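Local coordinates for Glyco_hydro_cc domain-containing protein (Trichoderma gamsii, PDB 6UBD) that probably binds beta-1,3-glucan oligosaccharides, as an oligosaccharide-binding member of glycoside hydrolase family 128, subgroup VII, at residues A116-D119 / V120-V124; V124-W127 / N128-A132. All coordinates share one frame; numbering follows the deposited sequence.

Interaction 1 of 2, residues A116-D119 / V120-V124; sequences ADID and VNTGV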
loop_
_atom_site.group_PDB
_atom_site.type_symbol
_atom_site.label_atom_id
_atom_site.label_comp_id
_atom_site.label_asym_id
_atom_site.label_seq_id
_atom_site.Cartn_x
_atom_site.Cartn_y
_atom_site.Cartn_z
ATOM N N ALA A 116 -4.314 1.755 12.394
ATOM C CA ALA A 116 -5.632 2.351 12.634
ATOM C C ALA A 116 -6.307 1.873 13.941
ATOM O O ALA A 116 -7.084 2.699 14.536
ATOM C CB ALA A 116 -6.534 2.103 11.447
ATOM N N ASP A 117 -6.122 0.641 14.418
ATOM C CA ASP A 117 -6.721 0.170 15.693
ATOM C C ASP A 117 -8.248 0.433 15.790
ATOM O O ASP A 117 -8.700 1.113 16.746
ATOM C CB ASP A 117 -5.974 0.791 16.890
ATOM C CG ASP A 117 -6.114 0.027 18.195
ATOM O OD1 ASP A 117 -6.614 -1.096 18.121
ATOM O OD2 ASP A 117 -5.776 0.637 19.252
ATOM N N ILE A 118 -8.987 -0.157 14.834
ATOM C CA ILE A 118 -10.472 -0.071 14.917
ATOM C C ILE A 118 -11.044 -1.477 14.775
ATOM O O ILE A 118 -10.499 -2.296 13.966
ATOM C CB ILE A 118 -11.090 0.914 13.886
ATOM C CG1 ILE A 118 -10.679 0.637 12.423
ATOM C CG2 ILE A 118 -10.780 2.374 14.302
ATOM C CD1 ILE A 118 -11.449 1.499 11.396
ATOM N N ASP A 119 -12.198 -1.707 15.417
ATOM C CA ASP A 119 -12.862 -3.011 15.253
ATOM C C ASP A 119 -13.626 -3.099 13.920
ATOM O O ASP A 119 -13.810 -2.093 13.223
ATOM C CB ASP A 119 -13.674 -3.379 16.475
ATOM C CG ASP A 119 -14.814 -2.460 16.795
ATOM O OD1 ASP A 119 -15.293 -1.761 15.892
ATOM O OD2 ASP A 119 -15.348 -2.575 17.929
ATOM N N VAL A 120 -14.087 -4.303 13.609
ATOM C CA VAL A 120 -14.827 -4.563 12.349
ATOM C C VAL A 120 -16.094 -3.734 12.293
ATOM O O VAL A 120 -16.407 -3.108 11.249
ATOM C CB VAL A 120 -15.107 -6.050 12.127
ATOM C CG1 VAL A 120 -16.171 -6.300 11.058
ATOM C CG2 VAL A 120 -13.812 -6.748 11.772
ATOM N N ASN A 121 -16.858 -3.633 13.411
ATOM C CA ASN A 121 -18.104 -2.854 13.448
ATOM C C ASN A 121 -17.812 -1.392 13.063
ATOM O O ASN A 121 -18.566 -0.789 12.260
ATOM C CB ASN A 121 -18.723 -3.001 14.852
ATOM C CG ASN A 121 -19.949 -2.164 15.087
ATOM O OD1 ASN A 121 -20.891 -2.450 14.419
ATOM N ND2 ASN A 121 -19.844 -1.159 15.958
ATOM N N THR A 122 -16.790 -0.798 13.672
ATOM C CA THR A 122 -16.419 0.594 13.373
ATOM C C THR A 122 -15.959 0.745 11.904
ATOM O O THR A 122 -16.356 1.676 11.200
ATOM C CB THR A 122 -15.327 1.022 14.359
ATOM O OG1 THR A 122 -15.873 0.885 15.685
ATOM C CG2 THR A 122 -14.831 2.431 14.121
ATOM N N GLY A 123 -15.186 -0.224 11.412
ATOM C CA GLY A 123 -14.809 -0.258 10.011
ATOM C C GLY A 123 -15.954 -0.274 9.016
ATOM O O GLY A 123 -15.917 0.410 8.006
ATOM N N VAL A 124 -16.935 -1.118 9.304
ATOM C CA VAL A 124 -18.128 -1.201 8.414
ATOM C C VAL A 124 -18.864 0.157 8.323
ATOM O O VAL A 124 -19.190 0.623 7.201
ATOM C CB VAL A 124 -19.124 -2.263 8.930
ATOM C CG1 VAL A 124 -20.468 -2.164 8.247
ATOM C CG2 VAL A 124 -18.506 -3.674 8.807
HETATM O O HOH W 1 -17.751 -1.470 18.094
#
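Asp119 is the N-cap of the helix that starts at Val120, and its carboxylate folds back over the first turn. CG lies between the backbone N and the carbonyl carbon (chi1 63°). This turns OD1 inward, onto Thr122. OD1 takes two bonds from that residue. Thr122 N meets Asp119 OD1 nearly along the C-O axis at 2.8 Å, with an angle of 162° at the hydrogen. Thr122 OG1 donates to Asp119 OD1 at 2.7 Å from above the carboxylate plane. The two side chains cross at about a right angle. OD2 accepts from a water, which in turn accepts from Asn121 ND2. Two donors on OD1 and a water on OD2 probably hold the carboxylate against rotation. Its negative charge sits where the helix dipole would be expected to favour it. The first helical bond follows, Gly123 N to Asp119 O at 2.9 Å. On the apolar side, Ile118 CB meets Thr122 CG2 at 4.0 Å. Ile118 CD1 reaches Gly123 CA, also at 4.0 Å. The cap ends the loop between strand 100-102 and helix 120-136. Trp154 of helix 154-159 touches Val120 and hydrogen-bonds to Ile118 O.

Interaction 2 of 2, residues V124-W127 / N128-A132; sequences VSLW and NSLIA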
loop_
_atom_site.group_PDB
_atom_site.type_symbol
_atom_site.label_atom_id
_atom_site.label_comp_id
_atom_site.label_asym_id
_atom_site.label_seq_id
_atom_site.Cartn_x
_atom_site.Cartn_y
_atom_site.Cartn_z
ATOM N N VAL A 124 -16.935 -1.118 9.304
ATOM C CA VAL A 124 -18.128 -1.201 8.414
ATOM C C VAL A 124 -18.864 0.157 8.323
ATOM O O VAL A 124 -19.190 0.623 7.201
ATOM C CB VAL A 124 -19.124 -2.263 8.930
ATOM C CG1 VAL A 124 -20.468 -2.164 8.247
ATOM C CG2 VAL A 124 -18.506 -3.674 8.807
ATOM N N SER A 125 -18.991 0.838 9.470
ATOM C CA SER A 125 -19.716 2.126 9.491
ATOM C C SER A 125 -18.963 3.182 8.674
ATOM O O SER A 125 -19.565 3.913 7.833
ATOM C CB SER A 125 -19.901 2.614 10.914
ATOM O OG SER A 125 -20.629 3.853 10.946
ATOM N N LEU A 126 -17.632 3.231 8.819
ATOM C CA LEU A 126 -16.796 4.211 8.057
ATOM C C LEU A 126 -16.800 3.849 6.582
ATOM O O LEU A 126 -16.892 4.757 5.718
ATOM C CB LEU A 126 -15.368 4.220 8.604
ATOM C CG LEU A 126 -15.176 4.799 10.001
ATOM C CD1 LEU A 126 -13.897 4.252 10.635
ATOM C CD2 LEU A 126 -15.169 6.337 9.936
ATOM N N TRP A 127 -16.682 2.578 6.261
ATOM C CA TRP A 127 -16.637 2.134 4.849
ATOM C C TRP A 127 -17.957 2.534 4.178
ATOM O O TRP A 127 -17.943 3.190 3.093
ATOM C CB TRP A 127 -16.413 0.613 4.758
ATOM C CG TRP A 127 -16.352 0.090 3.358
ATOM C CD1 TRP A 127 -17.378 -0.291 2.541
ATOM C CD2 TRP A 127 -15.167 -0.101 2.558
ATOM N NE1 TRP A 127 -16.936 -0.688 1.293
ATOM C CE2 TRP A 127 -15.558 -0.653 1.323
ATOM C CE3 TRP A 127 -13.783 0.009 2.818
ATOM C CZ2 TRP A 127 -14.633 -0.932 0.293
ATOM C CZ3 TRP A 127 -12.849 -0.267 1.799
ATOM C CH2 TRP A 127 -13.285 -0.763 0.565
ATOM N N ASN A 128 -19.108 2.180 4.767
ATOM C CA ASN A 128 -20.392 2.459 4.110
ATOM C C ASN A 128 -20.639 3.968 4.067
ATOM O O ASN A 128 -21.293 4.466 3.097
ATOM C CB ASN A 128 -21.550 1.729 4.832
ATOM C CG ASN A 128 -21.571 0.236 4.565
ATOM O OD1 ASN A 128 -20.940 -0.222 3.587
ATOM N ND2 ASN A 128 -22.249 -0.496 5.466
ATOM N N SER A 129 -20.229 4.750 5.066
ATOM C CA SER A 129 -20.575 6.208 5.097
ATOM C C SER A 129 -19.692 7.006 4.130
ATOM O O SER A 129 -20.162 7.983 3.528
ATOM C CB SER A 129 -20.327 6.714 6.514
ATOM O OG SER A 129 -20.494 8.117 6.651
ATOM N N LEU A 130 -18.369 6.671 4.047
ATOM C CA LEU A 130 -17.345 7.496 3.348
ATOM C C LEU A 130 -16.695 6.835 2.117
ATOM O O LEU A 130 -16.386 7.591 1.168
ATOM C CB LEU A 130 -16.298 7.950 4.353
ATOM C CG LEU A 130 -16.755 8.839 5.493
ATOM C CD1 LEU A 130 -15.691 9.088 6.525
ATOM C CD2 LEU A 130 -17.247 10.164 4.965
ATOM N N ILE A 131 -16.484 5.520 2.128
ATOM C CA ILE A 131 -15.711 4.903 1.009
ATOM C C ILE A 131 -16.641 4.373 -0.073
ATOM O O ILE A 131 -16.470 4.738 -1.257
ATOM C CB ILE A 131 -14.779 3.794 1.566
ATOM C CG1 ILE A 131 -13.791 4.402 2.577
ATOM C CG2 ILE A 131 -14.094 3.062 0.387
ATOM C CD1 ILE A 131 -12.862 3.451 3.248
ATOM N N ALA A 132 -17.704 3.633 0.292
ATOM C CA ALA A 132 -18.617 3.105 -0.741
ATOM C C ALA A 132 -19.233 4.201 -1.631
ATOM O O ALA A 132 -19.294 3.968 -2.835
ATOM C CB ALA A 132 -19.668 2.206 -0.153
#
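Trp127 and Ile131 pack one helical turn apart, the isoleucine lying over one face of the indole. Trp127 CB lies next to the peptide N of Asn128, as the chain dictates. CG is anti to the backbone N (chi1 -180°), which lays the indole along the helix beside Ile131. Trp127 CD1 meets Asn128 OD1 at 3.7 Å, and this oxygen lies at the ring edge, in plane. The asparagine amide is steeply turned against the indole. NE1 donates to Lys165 O, beyond the helix. CD2 and CE2 run beneath Ile131 CG2. Trp127 CE3 touches Ile131 CD1 at 3.6 Å. CZ3, CH2 and CZ2 complete the six-membered ring of Trp127, whose centroid lies 3.7 Å from Ile131 CG2. That methyl stands 5° off the ring normal, a CH-pi contact. The segments belong to helix 120-136, which links strands 100-102 and 140-142 in a beta-alpha-beta unit. Leu141 of the second strand touches both Trp127 and Ile131. At 128-131 the helix widens into a pi-type turn. Trp127 O accepts from both Ile131 N and Ala132 N, which come from opposite faces of its plane. The Ala132 bond is nearly straight, the Ile131 bond clearly bent. An alanine in place of Trp127 would probably leave Lys165 O without its indole donor and open a gap under Ile131 CG2. Asn128 lies alongside Val124, with Asn128 ND2 3.7 Å from Val124 CG1. Its amide is used at both ends: OD1 accepts from Thr164 N and ND2 donates to Gln162 O. Farther round the helix, Leu126 CD2 and Leu130 CD1 approach to 4.4 Å, and Leu130 packs on Leu88 and Phe91 of helix 82-92.

How the interactions relate
The chain leaves strand 100-102 and runs through a loop into interaction 1, which closes the turn that starts helix 120-136. Interaction 2 follows at once on the same helix and closes its next turns. The two do not nest or cross. They are consecutive, share Val124, and have centres about 11 Å apart. A direct contact also joins them: Ile118 CD1 of the loop packs on Leu126 CD1 at 3.8 Å. Interaction 1 ties the incoming loop to the helix start, beside helix 154-159. Interaction 2 lies farther along, where the helix packs on strand 140-142, helix 82-92 and the loop holding Thr164 and Lys165.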